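Local coordinates for protein leucine aminopeptidase 1 (Caenorhabditis elegans, PDB 2HC9) that removes single amino acids, preferably leucine, from the N-termini of peptides as a zinc-dependent M17 aminopeptidase and probably serves in digestion, at residues F111-E116 and A125-T130; P118-H123 and I148-D153. The protein carries 1 engineered substitution. All blocks are in the same frame, centred on the assembly; numbering follows the deposited sequence.

Contact 1: residues F111-E116 and A125-T130; sequences FVLFAE and AAIART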
# COMPACT_ATOMS: atom_id res chain seq x y z
N PHE A 111 -19.67 -4.11 45.88
CA PHE A 111 -19.59 -2.67 45.53
C PHE A 111 -20.45 -1.86 46.48
O PHE A 111 -21.63 -2.17 46.69
CB PHE A 111 -20.04 -2.38 44.08
CG PHE A 111 -19.12 -2.98 43.06
CD1 PHE A 111 -18.11 -2.21 42.48
CD2 PHE A 111 -19.22 -4.34 42.74
CE1 PHE A 111 -17.22 -2.79 41.57
CE2 PHE A 111 -18.35 -4.93 41.83
CZ PHE A 111 -17.34 -4.16 41.23
N VAL A 112 -19.84 -0.81 47.00
CA VAL A 112 -20.60 0.25 47.66
C VAL A 112 -20.59 1.47 46.73
O VAL A 112 -19.56 2.14 46.57
CB VAL A 112 -20.03 0.62 49.02
CG1 VAL A 112 -20.87 1.76 49.63
CG2 VAL A 112 -20.05 -0.61 49.96
N LEU A 113 -21.74 1.71 46.14
CA LEU A 113 -21.90 2.78 45.14
C LEU A 113 -22.61 3.99 45.75
O LEU A 113 -23.83 3.96 45.95
CB LEU A 113 -22.67 2.26 43.92
CG LEU A 113 -23.02 3.28 42.81
CD1 LEU A 113 -21.75 3.90 42.20
CD2 LEU A 113 -23.84 2.61 41.72
N PHE A 114 -21.85 5.05 46.00
CA PHE A 114 -22.43 6.32 46.47
C PHE A 114 -22.77 7.19 45.27
O PHE A 114 -21.92 7.88 44.75
CB PHE A 114 -21.42 7.07 47.34
CG PHE A 114 -21.12 6.38 48.64
CD1 PHE A 114 -22.05 6.37 49.68
CD2 PHE A 114 -19.88 5.77 48.84
CE1 PHE A 114 -21.77 5.74 50.90
CE2 PHE A 114 -19.58 5.13 50.06
CZ PHE A 114 -20.53 5.12 51.09
N ALA A 115 -24.01 7.14 44.82
CA ALA A 115 -24.36 7.85 43.60
C ALA A 115 -25.65 8.58 43.86
O ALA A 115 -26.57 8.04 44.49
CB ALA A 115 -24.50 6.88 42.44
N GLU A 116 -25.71 9.81 43.37
CA GLU A 116 -26.94 10.58 43.34
C GLU A 116 -27.89 9.95 42.35
O GLU A 116 -27.47 9.27 41.42
CB GLU A 116 -26.65 12.02 42.89
CG GLU A 116 -26.09 12.90 43.99
CD GLU A 116 -27.15 13.76 44.64
OE1 GLU A 116 -27.92 13.23 45.47
OE2 GLU A 116 -27.20 14.97 44.33
N ALA A 125 -24.63 0.28 35.34
CA ALA A 125 -24.37 -0.36 34.05
C ALA A 125 -22.86 -0.46 33.83
O ALA A 125 -22.34 -1.51 33.41
CB ALA A 125 -25.01 0.43 32.93
N ALA A 126 -22.15 0.63 34.12
CA ALA A 126 -20.69 0.66 33.94
C ALA A 126 -20.02 -0.44 34.76
O ALA A 126 -19.08 -1.08 34.27
CB ALA A 126 -20.10 2.03 34.32
N ILE A 127 -20.48 -0.66 36.00
CA ILE A 127 -19.90 -1.76 36.83
C ILE A 127 -20.23 -3.13 36.23
O ILE A 127 -19.36 -4.01 36.12
CB ILE A 127 -20.39 -1.68 38.30
CG1 ILE A 127 -19.89 -0.41 39.00
CG2 ILE A 127 -19.99 -2.93 39.10
CD1 ILE A 127 -20.62 -0.10 40.35
N ALA A 128 -21.50 -3.31 35.85
CA ALA A 128 -21.95 -4.56 35.25
C ALA A 128 -21.11 -4.96 34.04
O ALA A 128 -20.78 -6.13 33.88
CB ALA A 128 -23.44 -4.45 34.86
N ARG A 129 -20.74 -3.98 33.21
CA ARG A 129 -20.00 -4.26 31.94
C ARG A 129 -18.65 -4.93 32.22
O ARG A 129 -18.08 -5.56 31.32
CB ARG A 129 -19.68 -2.97 31.13
CG ARG A 129 -20.84 -2.01 30.83
CD ARG A 129 -20.38 -0.69 30.13
NE ARG A 129 -21.39 0.40 30.21
CZ ARG A 129 -22.55 0.39 29.54
NH1 ARG A 129 -23.42 1.40 29.67
NH2 ARG A 129 -22.85 -0.64 28.74
N THR A 130 -18.10 -4.75 33.43
CA THR A 130 -16.75 -5.27 33.71
C THR A 130 -16.79 -6.73 34.14
O THR A 130 -15.74 -7.33 34.35
CB THR A 130 -16.04 -4.46 34.83
OG1 THR A 130 -16.71 -4.69 36.09
CG2 THR A 130 -15.96 -2.94 34.47
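In the beta-alpha-beta unit of the N-terminal domain, Phe111 of strand 108-114 lies against Ile127 of helix 120-128. Ile127 brings two methyls, and CG2 is the one over the ring face. Ile127 CG2 sits 3.5 Å above the plane of the Phe111 ring, over its centre. This is a CH-pi contact. Ile127 CG2 is 3.6 Å from the centroid of the Phe111 ring and only 10° off the ring normal. Because the methyl is centred, all six ring carbons lie at similar range, with Phe111 CZ the closest at 3.6 Å from Ile127 CG2. The two side chains run past each other in opposite directions. The first torsion of Ile127 (-65°) sends CG1 anti to the carbonyl carbon and CG2 anti to the backbone N. Both branches are used. CG2 takes the ring face, while Ile127 CD1, at the end of the longer branch, lies 3.9 Å from Phe111 CD1.

Strand 108-114 and strand 145-151 are parallel neighbours in one sheet, and helix 120-128 makes the crossover between them. Phe111 and Leu113 point to the helix side of this sheet. Leu113 adds a looser contact, with CD2 4.4 Å from Ile127 CD1. With an alanine at Phe111 the ring is gone, and Ile127 CG2 would probably lose its aromatic face, with a gap opened between helix and sheet.

The Ile127 carbonyl works separately, near the end of the helix. Ile127 O accepts from Thr130 N at 3.1 Å. Ile127 O also accepts from Thr130 OG1 at 2.7 Å, in the carbonyl plane, with a C=O...donor angle of 149°. Nearby, Leu97 of helix 90-97 touches both Phe111 and Thr130. Ile148 of strand 145-151 packs on Phe111.

Contact 2: residues P118-H123 and I148-D153; sequences PDVLSH and IDVVCD
Val120, near the start of helix 120-128, meets Val150 of strand 145-151 and Cys152, two residues on. Its CB points toward the strand, and the two methyls carry the contact. Val120 CG1 is anti to the backbone N (chi1 171°) and lies 4.0 Å from Val150 CG1. CG2 is anti to the carbonyl carbon and has two partners. Val120 CG2 lies 3.9 Å from Val150 CG1. The second partner is the sulfur, with Cys152 SG 4.1 Å from Val120 CG2.

The two valines meet tip to tip. Val150 answers mainly with CG1, which faces both methyls of Val120. Cys152 reaches Val120 CG2 with more than its sulfur, since its CB is 4.2 Å from that methyl. The contacts are ordinary van der Waals packing with no polar bond between the segments. Val120 and Val150 are buried, whereas Cys152 is partly exposed and has a bound glycerol, probably from the crystallisation liquor, close to its side chain.

Alternation along the chain puts Val150 and Cys152 on the helix side and turns Val151 away. Val151 packs instead on Val112 and Phe114 of strand 108-114, and on Ile10. Within the helix segment, the backbone N of His123 bonds to Asp119 O at 3.0 Å. Val120 also touches Leu163 of helix 157-178, and Leu121 packs on Phe162 and Leu166 of that helix. On the other flank His123 lies against Ala90 and Ile93 of helix 90-97, so the start of helix 120-128 sits between these two helices and over strands 108-114 and 145-151.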
# COMPACT_ATOMS: atom_id res chain seq x y z
N PRO A 118 -29.69 10.75 39.70
CA PRO A 118 -29.51 10.79 38.25
C PRO A 118 -28.32 9.98 37.72
O PRO A 118 -28.27 9.71 36.52
CB PRO A 118 -29.29 12.28 37.97
CG PRO A 118 -29.83 13.00 39.17
CD PRO A 118 -29.47 12.09 40.31
N ASP A 119 -27.38 9.62 38.59
CA ASP A 119 -26.18 8.86 38.19
C ASP A 119 -26.34 7.36 38.31
O ASP A 119 -25.53 6.62 37.75
CB ASP A 119 -24.98 9.26 39.03
CG ASP A 119 -24.44 10.67 38.67
OD1 ASP A 119 -24.88 11.24 37.65
OD2 ASP A 119 -23.60 11.18 39.42
N VAL A 120 -27.31 6.90 39.10
CA VAL A 120 -27.34 5.49 39.52
C VAL A 120 -27.35 4.53 38.32
O VAL A 120 -26.56 3.58 38.29
CB VAL A 120 -28.54 5.18 40.44
CG1 VAL A 120 -28.65 3.65 40.65
CG2 VAL A 120 -28.36 5.92 41.78
N LEU A 121 -28.23 4.76 37.35
CA LEU A 121 -28.39 3.79 36.26
C LEU A 121 -27.09 3.61 35.45
O LEU A 121 -26.65 2.50 35.19
CB LEU A 121 -29.54 4.22 35.35
CG LEU A 121 -29.94 3.23 34.25
CD1 LEU A 121 -31.43 3.40 33.96
CD2 LEU A 121 -29.11 3.43 32.93
N SER A 122 -26.48 4.73 35.04
CA SER A 122 -25.25 4.66 34.24
C SER A 122 -24.11 4.05 35.03
O SER A 122 -23.28 3.31 34.48
CB SER A 122 -24.85 6.06 33.76
OG SER A 122 -24.56 6.88 34.87
N HIS A 123 -24.05 4.36 36.34
CA HIS A 123 -22.97 3.85 37.19
C HIS A 123 -23.11 2.35 37.39
O HIS A 123 -22.12 1.61 37.28
CB HIS A 123 -22.98 4.57 38.54
CG HIS A 123 -22.44 5.97 38.47
ND1 HIS A 123 -21.94 6.64 39.57
CD2 HIS A 123 -22.27 6.81 37.42
CE1 HIS A 123 -21.54 7.85 39.21
NE2 HIS A 123 -21.72 7.97 37.90
N ILE A 148 -23.96 -5.15 44.04
CA ILE A 148 -23.85 -3.70 43.90
C ILE A 148 -24.87 -3.04 44.81
O ILE A 148 -26.08 -3.00 44.52
CB ILE A 148 -24.06 -3.23 42.41
CG1 ILE A 148 -23.16 -4.08 41.46
CG2 ILE A 148 -23.82 -1.71 42.29
CD1 ILE A 148 -23.43 -3.86 39.99
N ASP A 149 -24.37 -2.51 45.92
CA ASP A 149 -25.19 -1.82 46.92
C ASP A 149 -25.19 -0.32 46.69
O ASP A 149 -24.19 0.38 46.87
CB ASP A 149 -24.69 -2.16 48.34
CG ASP A 149 -24.98 -3.61 48.72
OD1 ASP A 149 -25.61 -4.35 47.92
OD2 ASP A 149 -24.56 -4.01 49.82
N VAL A 150 -26.36 0.17 46.29
CA VAL A 150 -26.48 1.55 45.92
C VAL A 150 -26.93 2.31 47.16
O VAL A 150 -27.93 1.94 47.79
CB VAL A 150 -27.52 1.74 44.81
CG1 VAL A 150 -27.62 3.22 44.44
CG2 VAL A 150 -27.18 0.90 43.57
N VAL A 151 -26.18 3.35 47.50
CA VAL A 151 -26.52 4.25 48.61
C VAL A 151 -27.11 5.52 47.99
O VAL A 151 -26.38 6.40 47.51
CB VAL A 151 -25.28 4.61 49.43
CG1 VAL A 151 -25.66 5.53 50.60
CG2 VAL A 151 -24.60 3.34 49.96
N CYS A 152 -28.44 5.56 47.96
CA CYS A 152 -29.17 6.65 47.32
C CYS A 152 -30.57 6.68 47.92
O CYS A 152 -31.30 5.69 47.82
CB CYS A 152 -29.25 6.44 45.80
SG CYS A 152 -30.26 7.67 44.90
N ASP A 153 -30.93 7.82 48.52
CA ASP A 153 -32.21 8.03 49.21
C ASP A 153 -33.44 7.64 48.39
O ASP A 153 -34.35 6.98 48.88
CB ASP A 153 -32.37 9.51 49.59
CG ASP A 153 -31.46 9.94 50.72
OD1 ASP A 153 -31.20 9.13 51.63
OD2 ASP A 153 -31.01 11.11 50.69

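In the fold
Contacts 1 and 2 hold the same helix, 120-128, against two neighbouring parallel strands of one sheet. Their centres are about 7 Å apart. Contact 2 uses the start of the helix and contact 1 its later part. Both are apolar and mainly buried, but the chemistry differs. Contact 1 sets a methyl over an aromatic face and is wholly buried. Contact 2 is smaller, aliphatic with one sulfur, and reaches a partly exposed residue where the strand gives way to loop. Phe111 O to Asp149 N and Leu113 O to Val151 N, both 2.9 Å, are probable hydrogen bonds joining the strands. Ile127 CG2 also packs on Ile148 CD1, at 3.7 Å.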